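PDB 2O14: uncharacterized esterase YxiM from Bacillus subtilis, which is not functionally characterised but probably acts as an ester hydrolase of the GDSL lipolytic family. Local coordinates for residues A[257-262]-A[302-307]; A[270-275]-A[308-313]. All coordinates share one frame; numbering follows the deposited sequence.

Contact 1: A[257-262]-A[302-307]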
loop_
_atom_site.group_PDB
_atom_site.type_symbol
_atom_site.label_atom_id
_atom_site.label_comp_id
_atom_site.label_asym_id
_atom_site.label_seq_id
_atom_site.Cartn_x
_atom_site.Cartn_y
_atom_site.Cartn_z
ATOM N N VAL A 257 -11.731 16.706 -5.712
ATOM C CA VAL A 257 -11.024 15.961 -4.679
ATOM C C VAL A 257 -9.614 15.638 -5.141
ATOM O O VAL A 257 -8.647 15.792 -4.388
ATOM C CB VAL A 257 -11.747 14.640 -4.354
ATOM C CG1 VAL A 257 -10.899 13.802 -3.402
ATOM C CG2 VAL A 257 -13.105 14.936 -3.740
HETATM N N MSE A 258 -9.511 15.179 -6.383
HETATM C CA MSE A 258 -8.225 14.835 -6.975
HETATM C C MSE A 258 -7.316 16.056 -6.988
HETATM O O MSE A 258 -6.138 15.960 -6.652
HETATM C CB MSE A 258 -8.429 14.324 -8.403
HETATM C CG MSE A 258 -9.104 12.965 -8.484
HETATM SE SE MSE A 258 -7.872 11.511 -8.090
HETATM C CE MSE A 258 -6.980 11.449 -9.820
ATOM N N ARG A 259 -7.875 17.202 -7.369
ATOM C CA ARG A 259 -7.123 18.452 -7.429
ATOM C C ARG A 259 -6.528 18.794 -6.066
ATOM O O ARG A 259 -5.362 19.166 -5.962
ATOM C CB ARG A 259 -8.036 19.595 -7.879
ATOM C CG ARG A 259 -7.319 20.919 -8.116
ATOM C CD ARG A 259 -8.323 22.043 -8.320
ATOM N NE ARG A 259 -9.288 21.739 -9.371
ATOM C CZ ARG A 259 -8.998 21.683 -10.668
ATOM N NH1 ARG A 259 -7.761 21.913 -11.089
ATOM N NH2 ARG A 259 -9.947 21.391 -11.547
ATOM N N ASP A 260 -7.345 18.662 -5.026
ATOM C CA ASP A 260 -6.918 18.961 -3.666
ATOM C C ASP A 260 -5.759 18.077 -3.220
ATOM O O ASP A 260 -4.782 18.572 -2.656
ATOM C CB ASP A 260 -8.088 18.792 -2.702
ATOM C CG ASP A 260 -7.727 19.163 -1.284
ATOM O OD1 ASP A 260 -7.436 20.353 -1.029
ATOM O OD2 ASP A 260 -7.726 18.261 -0.425
HETATM N N MSE A 261 -5.865 16.775 -3.468
HETATM C CA MSE A 261 -4.802 15.851 -3.085
HETATM C C MSE A 261 -3.492 16.232 -3.760
HETATM O O MSE A 261 -2.437 16.235 -3.127
HETATM C CB MSE A 261 -5.158 14.412 -3.467
HETATM C CG MSE A 261 -6.326 13.829 -2.700
HETATM SE SE MSE A 261 -6.271 11.891 -2.699
HETATM C CE MSE A 261 -7.218 11.539 -4.356
ATOM N N ILE A 262 -3.565 16.547 -5.051
ATOM C CA ILE A 262 -2.379 16.936 -5.809
ATOM C C ILE A 262 -1.721 18.165 -5.189
ATOM O O ILE A 262 -0.497 18.225 -5.045
ATOM C CB ILE A 262 -2.738 17.260 -7.275
ATOM C CG1 ILE A 262 -3.248 16.001 -7.974
ATOM C CG2 ILE A 262 -1.519 17.829 -7.996
ATOM C CD1 ILE A 262 -3.912 16.273 -9.302
ATOM N N LEU A 302 -6.915 13.795 -17.490
ATOM C CA LEU A 302 -6.077 14.483 -18.474
ATOM C C LEU A 302 -6.071 15.981 -18.170
ATOM O O LEU A 302 -5.019 16.619 -18.143
ATOM C CB LEU A 302 -6.609 14.251 -19.891
ATOM C CG LEU A 302 -6.725 12.795 -20.356
ATOM C CD1 LEU A 302 -7.420 12.749 -21.706
ATOM C CD2 LEU A 302 -5.344 12.161 -20.437
ATOM N N ALA A 303 -7.257 16.531 -17.934
ATOM C CA ALA A 303 -7.397 17.949 -17.633
ATOM C C ALA A 303 -6.607 18.348 -16.386
ATOM O O ALA A 303 -5.903 19.362 -16.384
ATOM C CB ALA A 303 -8.869 18.293 -17.450
ATOM N N LEU A 304 -6.725 17.549 -15.328
ATOM C CA LEU A 304 -6.020 17.815 -14.078
ATOM C C LEU A 304 -4.507 17.846 -14.256
ATOM O O LEU A 304 -3.819 18.641 -13.619
ATOM C CB LEU A 304 -6.383 16.759 -13.030
ATOM C CG LEU A 304 -7.702 16.944 -12.276
ATOM C CD1 LEU A 304 -8.077 15.653 -11.552
ATOM C CD2 LEU A 304 -7.558 18.096 -11.294
ATOM N N ALA A 305 -3.987 16.979 -15.118
ATOM C CA ALA A 305 -2.547 16.930 -15.348
ATOM C C ALA A 305 -2.040 18.254 -15.922
ATOM O O ALA A 305 -0.965 18.735 -15.554
ATOM C CB ALA A 305 -2.215 15.785 -16.290
ATOM N N GLU A 306 -2.831 18.839 -16.817
ATOM C CA GLU A 306 -2.487 20.100 -17.466
ATOM C C GLU A 306 -2.722 21.285 -16.539
ATOM O O GLU A 306 -1.868 22.163 -16.410
ATOM C CB GLU A 306 -3.325 20.268 -18.734
ATOM C CG GLU A 306 -3.223 19.081 -19.680
ATOM C CD GLU A 306 -4.257 19.120 -20.791
ATOM O OE1 GLU A 306 -5.469 19.147 -20.474
ATOM O OE2 GLU A 306 -3.859 19.117 -21.978
ATOM N N GLU A 307 -3.884 21.297 -15.893
ATOM C CA GLU A 307 -4.261 22.365 -14.974
ATOM C C GLU A 307 -3.372 22.468 -13.733
ATOM O O GLU A 307 -3.012 23.571 -13.313
ATOM C CB GLU A 307 -5.711 22.173 -14.534
ATOM C CG GLU A 307 -6.730 22.408 -15.627
ATOM C CD GLU A 307 -8.110 21.935 -15.227
ATOM O OE1 GLU A 307 -8.481 22.123 -14.051
ATOM O OE2 GLU A 307 -8.828 21.384 -16.087
#
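R259 leaves helix 251-266 with CG anti to the backbone N (chi1 -174°), runs out straight and then bends at chi3, a course that carries its guanidinium across to helix 298-307 and over L304. The side chain of L304, with CG anti to its carbonyl carbon, reaches back between the two helices and divides its methyls. L304 CD2 lies over one face of the R259 guanidinium, off-centre over the group, and also meets R259 CB at 3.8 Å. L304 CD1 presses against M258 CB at 3.4 Å, closer than usual van der Waals contact, so the packing is tight here. I262, one turn further on, brings CD1 to 4.5 Å from L304 CB, a looser touch.

At the edge of the guanidinium stands E307, one turn beyond L304. R259 approaches it end-on, and both terminal nitrogens share a single oxygen: R259 NH2 is 3.0 Å and R259 NH1 3.1 Å from E307 OE1. Guanidinium and carboxylate are nearly coplanar, 14° apart, yet both bonds are clearly bent. NH2 meets the oxygen almost end-on to its C-O bond, whereas NH1 comes from the anti side, tilted out of the carboxylate plane. The second oxygen, E307 OE2, pairs with K255, while R259 NH1 has its strongest polar partner in E308; this ion-pair network borders the apolar contact. L304 itself also touches K255 and, on the sheet, L274.

The short helix segments run in roughly the same direction, 36° apart, with axes 10.7 Å from each other at closest approach. Two neighbouring helices packed side by side over strand 271-275, which I262 and L304 both touch, are characteristic of the three-layer alpha/beta/alpha fold of SGNH (GDSL) hydrolases.

Contact 2: A[270-275]-A[308-313]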
loop_
_atom_site.group_PDB
_atom_site.type_symbol
_atom_site.label_atom_id
_atom_site.label_comp_id
_atom_site.label_asym_id
_atom_site.label_seq_id
_atom_site.Cartn_x
_atom_site.Cartn_y
_atom_site.Cartn_z
ATOM N N ALA A 270 6.973 17.402 -3.068
ATOM C CA ALA A 270 7.080 16.172 -3.849
ATOM C C ALA A 270 6.378 16.343 -5.195
ATOM O O ALA A 270 5.653 17.320 -5.404
ATOM C CB ALA A 270 6.458 15.014 -3.080
ATOM N N ASP A 271 6.596 15.398 -6.106
ATOM C CA ASP A 271 5.969 15.465 -7.421
ATOM C C ASP A 271 4.824 14.470 -7.562
ATOM O O ASP A 271 4.766 13.462 -6.854
ATOM C CB ASP A 271 6.999 15.218 -8.526
ATOM C CG ASP A 271 7.976 16.367 -8.674
ATOM O OD1 ASP A 271 7.514 17.527 -8.748
ATOM O OD2 ASP A 271 9.198 16.111 -8.722
ATOM N N VAL A 272 3.915 14.767 -8.484
ATOM C CA VAL A 272 2.763 13.911 -8.714
ATOM C C VAL A 272 2.715 13.343 -10.124
ATOM O O VAL A 272 2.908 14.069 -11.104
ATOM C CB VAL A 272 1.447 14.672 -8.487
ATOM C CG1 VAL A 272 0.271 13.737 -8.711
ATOM C CG2 VAL A 272 1.411 15.252 -7.090
ATOM N N ILE A 273 2.454 12.043 -10.215
ATOM C CA ILE A 273 2.331 11.366 -11.499
ATOM C C ILE A 273 0.936 10.748 -11.554
ATOM O O ILE A 273 0.660 9.773 -10.849
ATOM C CB ILE A 273 3.360 10.221 -11.659
ATOM C CG1 ILE A 273 4.787 10.767 -11.559
ATOM C CG2 ILE A 273 3.149 9.523 -13.001
ATOM C CD1 ILE A 273 5.833 9.688 -11.449
ATOM N N LEU A 274 0.061 11.319 -12.377
ATOM C CA LEU A 274 -1.297 10.800 -12.514
ATOM C C LEU A 274 -1.342 9.743 -13.610
ATOM O O LEU A 274 -0.631 9.846 -14.610
ATOM C CB LEU A 274 -2.273 11.924 -12.865
ATOM C CG LEU A 274 -2.444 13.067 -11.862
ATOM C CD1 LEU A 274 -3.407 14.082 -12.442
ATOM C CD2 LEU A 274 -2.963 12.533 -10.527
ATOM N N SER A 275 -2.179 8.726 -13.420
ATOM C CA SER A 275 -2.313 7.660 -14.403
ATOM C C SER A 275 -3.769 7.404 -14.763
ATOM O O SER A 275 -4.630 7.334 -13.888
ATOM C CB SER A 275 -1.693 6.370 -13.864
ATOM O OG SER A 275 -1.905 5.285 -14.756
ATOM N N GLU A 308 -3.028 21.324 -13.143
ATOM C CA GLU A 308 -2.190 21.302 -11.945
ATOM C C GLU A 308 -0.723 21.030 -12.259
ATOM O O GLU A 308 0.103 20.921 -11.357
ATOM C CB GLU A 308 -2.709 20.254 -10.956
ATOM C CG GLU A 308 -4.130 20.509 -10.475
ATOM C CD GLU A 308 -4.312 21.907 -9.898
ATOM O OE1 GLU A 308 -3.477 22.319 -9.062
ATOM O OE2 GLU A 308 -5.290 22.590 -10.274
ATOM N N LYS A 309 -0.410 20.914 -13.543
ATOM C CA LYS A 309 0.956 20.672 -13.985
ATOM C C LYS A 309 1.614 19.465 -13.313
ATOM O O LYS A 309 2.631 19.593 -12.631
ATOM C CB LYS A 309 1.799 21.926 -13.741
ATOM C CG LYS A 309 1.244 23.168 -14.413
ATOM C CD LYS A 309 2.081 24.396 -14.099
ATOM C CE LYS A 309 1.471 25.640 -14.728
ATOM N NZ LYS A 309 1.355 25.509 -16.208
ATOM N N THR A 310 1.029 18.291 -13.511
ATOM C CA THR A 310 1.578 17.071 -12.940
ATOM C C THR A 310 2.092 16.216 -14.092
ATOM O O THR A 310 1.825 16.519 -15.254
ATOM C CB THR A 310 0.504 16.262 -12.194
ATOM O OG1 THR A 310 -0.402 15.680 -13.143
ATOM C CG2 THR A 310 -0.278 17.161 -11.245
ATOM N N TYR A 311 2.845 15.166 -13.778
ATOM C CA TYR A 311 3.331 14.261 -14.809
ATOM C C TYR A 311 2.129 13.383 -15.140
ATOM O O TYR A 311 1.218 13.242 -14.318
ATOM C CB TYR A 311 4.488 13.412 -14.284
ATOM C CG TYR A 311 5.776 14.184 -14.113
ATOM C CD1 TYR A 311 6.469 14.676 -15.219
ATOM C CD2 TYR A 311 6.294 14.440 -12.849
ATOM C CE1 TYR A 311 7.649 15.404 -15.066
ATOM C CE2 TYR A 311 7.473 15.168 -12.682
ATOM C CZ TYR A 311 8.144 15.646 -13.792
ATOM O OH TYR A 311 9.306 16.366 -13.629
ATOM N N LEU A 312 2.116 12.798 -16.330
ATOM C CA LEU A 312 0.986 11.971 -16.740
ATOM C C LEU A 312 1.363 10.741 -17.548
ATOM O O LEU A 312 2.097 10.832 -18.541
ATOM C CB LEU A 312 -0.004 12.809 -17.561
ATOM C CG LEU A 312 -1.196 12.063 -18.171
ATOM C CD1 LEU A 312 -2.192 11.710 -17.076
ATOM C CD2 LEU A 312 -1.864 12.933 -19.233
ATOM N N ILE A 313 0.853 9.593 -17.111
ATOM C CA ILE A 313 1.069 8.326 -17.794
ATOM C C ILE A 313 -0.319 7.952 -18.286
ATOM O O ILE A 313 -1.205 7.664 -17.478
ATOM C CB ILE A 313 1.547 7.212 -16.838
ATOM C CG1 ILE A 313 2.847 7.619 -16.146
ATOM C CG2 ILE A 313 1.755 5.919 -17.617
ATOM C CD1 ILE A 313 4.010 7.805 -17.087
#
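Y311 and I273 sit side by side on one face of the parallel strand pair, their side chains crossing at a slant, with Y311 CB 3.8 Å from I273 CG1. Chi1 of -73° sets the phenol ring back along the strand, where its edge meets D271 CB. Further along this face, I273 CG2 touches I313 CG1 at 3.7 Å, again at a slant. L274 points to the other face, where T310, just ahead of the strand, crosses it at about a right angle: T310 OG1 lies 3.5 Å from L274 CD1, and L312 CD1 approaches L274 CB.

The backbone ladder joins Y311 N to V272 O, L274 N to Y311 O and I313 N to L274 O, all at 2.9 to 3.0 Å. Y311 O is gripped twice, by L274 N and by the T310 hydroxyl, from opposite faces of its carbonyl plane. T310 OG1 lies 3.2 Å from Y311 O; chi1 of 71° turns the threonine hydroxyl to this bond.

Strand 311-313 forms one edge of the five-stranded parallel sheet, and 271-275 bonds on its other side to strand 233-237. Helices 251-266 and 298-307 cover the L274 face, while helix 345-361 packs on I273 and I313.

Overall arrangement
From the N-terminal side, the chain runs through helix 251-266 into strand 271-275, then through a long excursion to helix 298-307, and turns at E308 and K309 into strand 311-313. Contact 1 brings the two helices together across 39 intervening residues; contact 2 closes the parallel beta-alpha-beta unit 271-275, 298-307, 311-313. Their segments alternate along the chain, so the two closures cross, with centres about 8 Å apart. They also touch: A305 O and T310 N, 2.9 Å apart, probably form a hydrogen bond, I262 packs on T310, and L302 on L312. Together they tie two helices to the edge of the parallel sheet in the GDSL hydrolase region.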